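Local coordinates for protein catalase-3 (Neurospora crassa, PDB 4AJ9) that breaks hydrogen peroxide down into oxygen and water at a buried heme, the reaction by which catalases protect cells from peroxide damage, at residues P141-Q146 with D292-F296. Sequence-based numbering, arbitrary orientation.
With HEM (protoporphyrin IX containing Fe), chain Y.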
# COMPACT_ATOMS: atom_id res chain seq x y z
N PRO C 141 22.13 8.43 27.16
CA PRO C 141 23.00 7.28 26.88
C PRO C 141 22.43 5.93 27.27
O PRO C 141 23.07 4.92 27.01
CB PRO C 141 24.24 7.58 27.73
CG PRO C 141 23.71 8.38 28.87
CD PRO C 141 22.63 9.25 28.27
N VAL C 142 21.26 5.91 27.89
CA VAL C 142 20.65 4.66 28.31
C VAL C 142 19.20 4.61 27.84
O VAL C 142 18.55 5.63 27.69
CB VAL C 142 20.69 4.49 29.85
CG1 VAL C 142 22.14 4.34 30.33
CG2 VAL C 142 19.99 5.66 30.53
N PHE C 143 18.69 3.41 27.62
CA PHE C 143 17.31 3.28 27.20
C PHE C 143 16.42 2.64 28.28
O PHE C 143 16.93 2.07 29.23
CB PHE C 143 17.20 2.52 25.89
CG PHE C 143 15.94 2.83 25.14
CD1 PHE C 143 15.78 4.06 24.51
CD2 PHE C 143 14.90 1.93 25.09
CE1 PHE C 143 14.62 4.36 23.83
CE2 PHE C 143 13.73 2.22 24.42
CZ PHE C 143 13.58 3.44 23.79
N PHE C 144 15.10 2.75 28.12
CA PHE C 144 14.14 2.36 29.16
C PHE C 144 14.08 0.87 29.47
O PHE C 144 13.76 0.47 30.59
CB PHE C 144 12.71 2.76 28.78
CG PHE C 144 12.48 4.24 28.70
CD1 PHE C 144 12.24 4.99 29.85
CD2 PHE C 144 12.47 4.89 27.48
CE1 PHE C 144 11.99 6.36 29.77
CE2 PHE C 144 12.23 6.26 27.39
CZ PHE C 144 11.99 6.99 28.54
N ILE C 145 14.33 0.04 28.46
CA ILE C 145 14.03 -1.38 28.59
C ILE C 145 15.20 -2.19 28.10
O ILE C 145 16.05 -1.68 27.38
CB ILE C 145 12.78 -1.77 27.79
CG1 ILE C 145 12.93 -1.30 26.34
CG2 ILE C 145 11.52 -1.14 28.44
CD1 ILE C 145 11.88 -1.80 25.41
N GLN C 146 15.24 -3.46 28.50
CA GLN C 146 16.42 -4.30 28.30
C GLN C 146 16.21 -5.36 27.22
O GLN C 146 17.13 -6.08 26.87
CB GLN C 146 16.79 -4.99 29.62
CG GLN C 146 17.04 -4.03 30.77
CD GLN C 146 17.39 -4.72 32.06
OE1 GLN C 146 16.64 -5.57 32.55
NE2 GLN C 146 18.54 -4.37 32.63
N ASP C 292 23.88 -4.58 28.53
CA ASP C 292 22.70 -4.00 29.15
C ASP C 292 22.56 -2.52 28.77
O ASP C 292 23.32 -1.68 29.25
CB ASP C 292 22.79 -4.14 30.68
CG ASP C 292 21.56 -3.63 31.41
OD1 ASP C 292 20.73 -2.91 30.81
OD2 ASP C 292 21.43 -3.93 32.62
N PRO C 293 21.56 -2.20 27.93
CA PRO C 293 21.37 -0.84 27.41
C PRO C 293 20.79 0.13 28.43
O PRO C 293 20.60 1.32 28.11
CB PRO C 293 20.37 -1.06 26.27
CG PRO C 293 19.54 -2.21 26.74
CD PRO C 293 20.49 -3.12 27.50
N THR C 294 20.50 -0.35 29.64
CA THR C 294 20.01 0.54 30.68
C THR C 294 21.17 1.08 31.51
O THR C 294 20.95 1.76 32.50
CB THR C 294 18.99 -0.17 31.64
OG1 THR C 294 19.65 -1.19 32.39
CG2 THR C 294 17.83 -0.79 30.83
N LYS C 295 22.40 0.77 31.09
CA LYS C 295 23.58 1.19 31.83
C LYS C 295 24.51 1.96 30.90
O LYS C 295 24.59 1.65 29.71
CB LYS C 295 24.34 -0.02 32.37
CG LYS C 295 23.50 -1.04 33.15
CD LYS C 295 23.28 -0.61 34.59
CE LYS C 295 22.59 -1.71 35.39
NZ LYS C 295 21.31 -2.15 34.77
N PHE C 296 25.20 2.97 31.43
CA PHE C 296 26.31 3.60 30.72
C PHE C 296 27.64 3.31 31.42
O PHE C 296 27.66 2.90 32.57
CB PHE C 296 26.10 5.11 30.50
CG PHE C 296 26.12 5.94 31.76
CD1 PHE C 296 27.31 6.40 32.30
CD2 PHE C 296 24.93 6.28 32.40
CE1 PHE C 296 27.32 7.16 33.46
CE2 PHE C 296 24.93 7.04 33.55
CZ PHE C 296 26.13 7.48 34.09
CHA HEM Y . 12.97 5.36 15.15
CHB HEM Y . 16.58 5.67 18.40
CHC HEM Y . 15.00 1.59 20.48
CHD HEM Y . 12.00 0.85 16.75
C1A HEM Y . 14.05 5.84 15.87
C2A HEM Y . 14.77 7.08 15.63
C3A HEM Y . 15.76 7.17 16.54
C4A HEM Y . 15.71 5.98 17.37
CMA HEM Y . 16.80 8.30 16.70
CAA HEM Y . 14.41 8.13 14.55
CBA HEM Y . 15.30 8.01 13.32
CGA HEM Y . 14.95 9.13 12.37
O1A HEM Y . 14.34 8.85 11.31
O2A HEM Y . 15.29 10.30 12.68
C1B HEM Y . 16.50 4.55 19.22
C2B HEM Y . 17.47 4.17 20.24
C3B HEM Y . 17.02 3.06 20.83
C4B HEM Y . 15.78 2.68 20.18
CMB HEM Y . 18.74 4.99 20.53
CAB HEM Y . 17.68 2.22 21.95
CBB HEM Y . 19.01 2.23 22.12
C1C HEM Y . 14.12 1.00 19.60
C2C HEM Y . 13.62 -0.36 19.67
C3C HEM Y . 12.78 -0.54 18.65
C4C HEM Y . 12.75 0.68 17.88
CMC HEM Y . 13.96 -1.39 20.77
CAC HEM Y . 12.02 -1.80 18.24
CBC HEM Y . 12.57 -3.00 18.46
C1D HEM Y . 11.96 1.98 15.98
C2D HEM Y . 11.15 2.12 14.80
C3D HEM Y . 11.45 3.53 14.31
C4D HEM Y . 12.42 4.09 15.23
CMD HEM Y . 10.20 1.07 14.20
CAD HEM Y . 10.86 4.21 13.06
CBD HEM Y . 11.88 4.03 11.94
CGD HEM Y . 11.30 4.57 10.66
O1D HEM Y . 12.10 4.89 9.74
O2D HEM Y . 10.06 4.72 10.57
NA HEM Y . 14.66 5.19 16.93
NB HEM Y . 15.50 3.62 19.22
NC HEM Y . 13.57 1.60 18.49
ND HEM Y . 12.69 3.14 16.20
FE HEM Y . 14.20 3.37 17.66
O HOH W 1 25.27 3.18 27.33
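Gln146 reaches Asp292 with its side chain extended beyond CG, which carries NE2 to the carboxylate, the amide plane turned 61° from it. Gln146 NE2 gives Asp292 OD1 a weak hydrogen bond of 3.2 Å; its stronger partner is Phe438 O, outside both loops. The carboxylate is already gripped from its own loop. OD1 accepts from Thr294 N, which closes an Asx turn over the type I turn Asp292-Lys295, and from the Thr294 hydroxyl on the same face of the plane. The Lys295 chain folds back on its own loop, and its NZ forms a salt bridge with Asp292 OD2 at 2.8 Å. On the other branch of Thr294, CG2 is pressed against Gln146 CG at 3.3 Å, the two side chains crossing at about a right angle.

In the catalase fold this turn, from the loop joining strands 270-278 and 305-314, backs the loop lining the distal side of the heme. Phe143 N hydrogen-bonds to Pro293 O at 2.9 Å, nearly straight at 168°. With CG anti to its backbone N (chi1 -156°), Phe143 swings its ring away from the turn to lay one face, toward its rim, over vinyl carbon CAB of the heme, while Phe144 CD2 sits over the centre of the opposite face. One residue back, Val142 CG1 lies 3.4 Å from Lys295 C and meets the Phe296 ring at its edge, in plane, 4.0 Å from CD2.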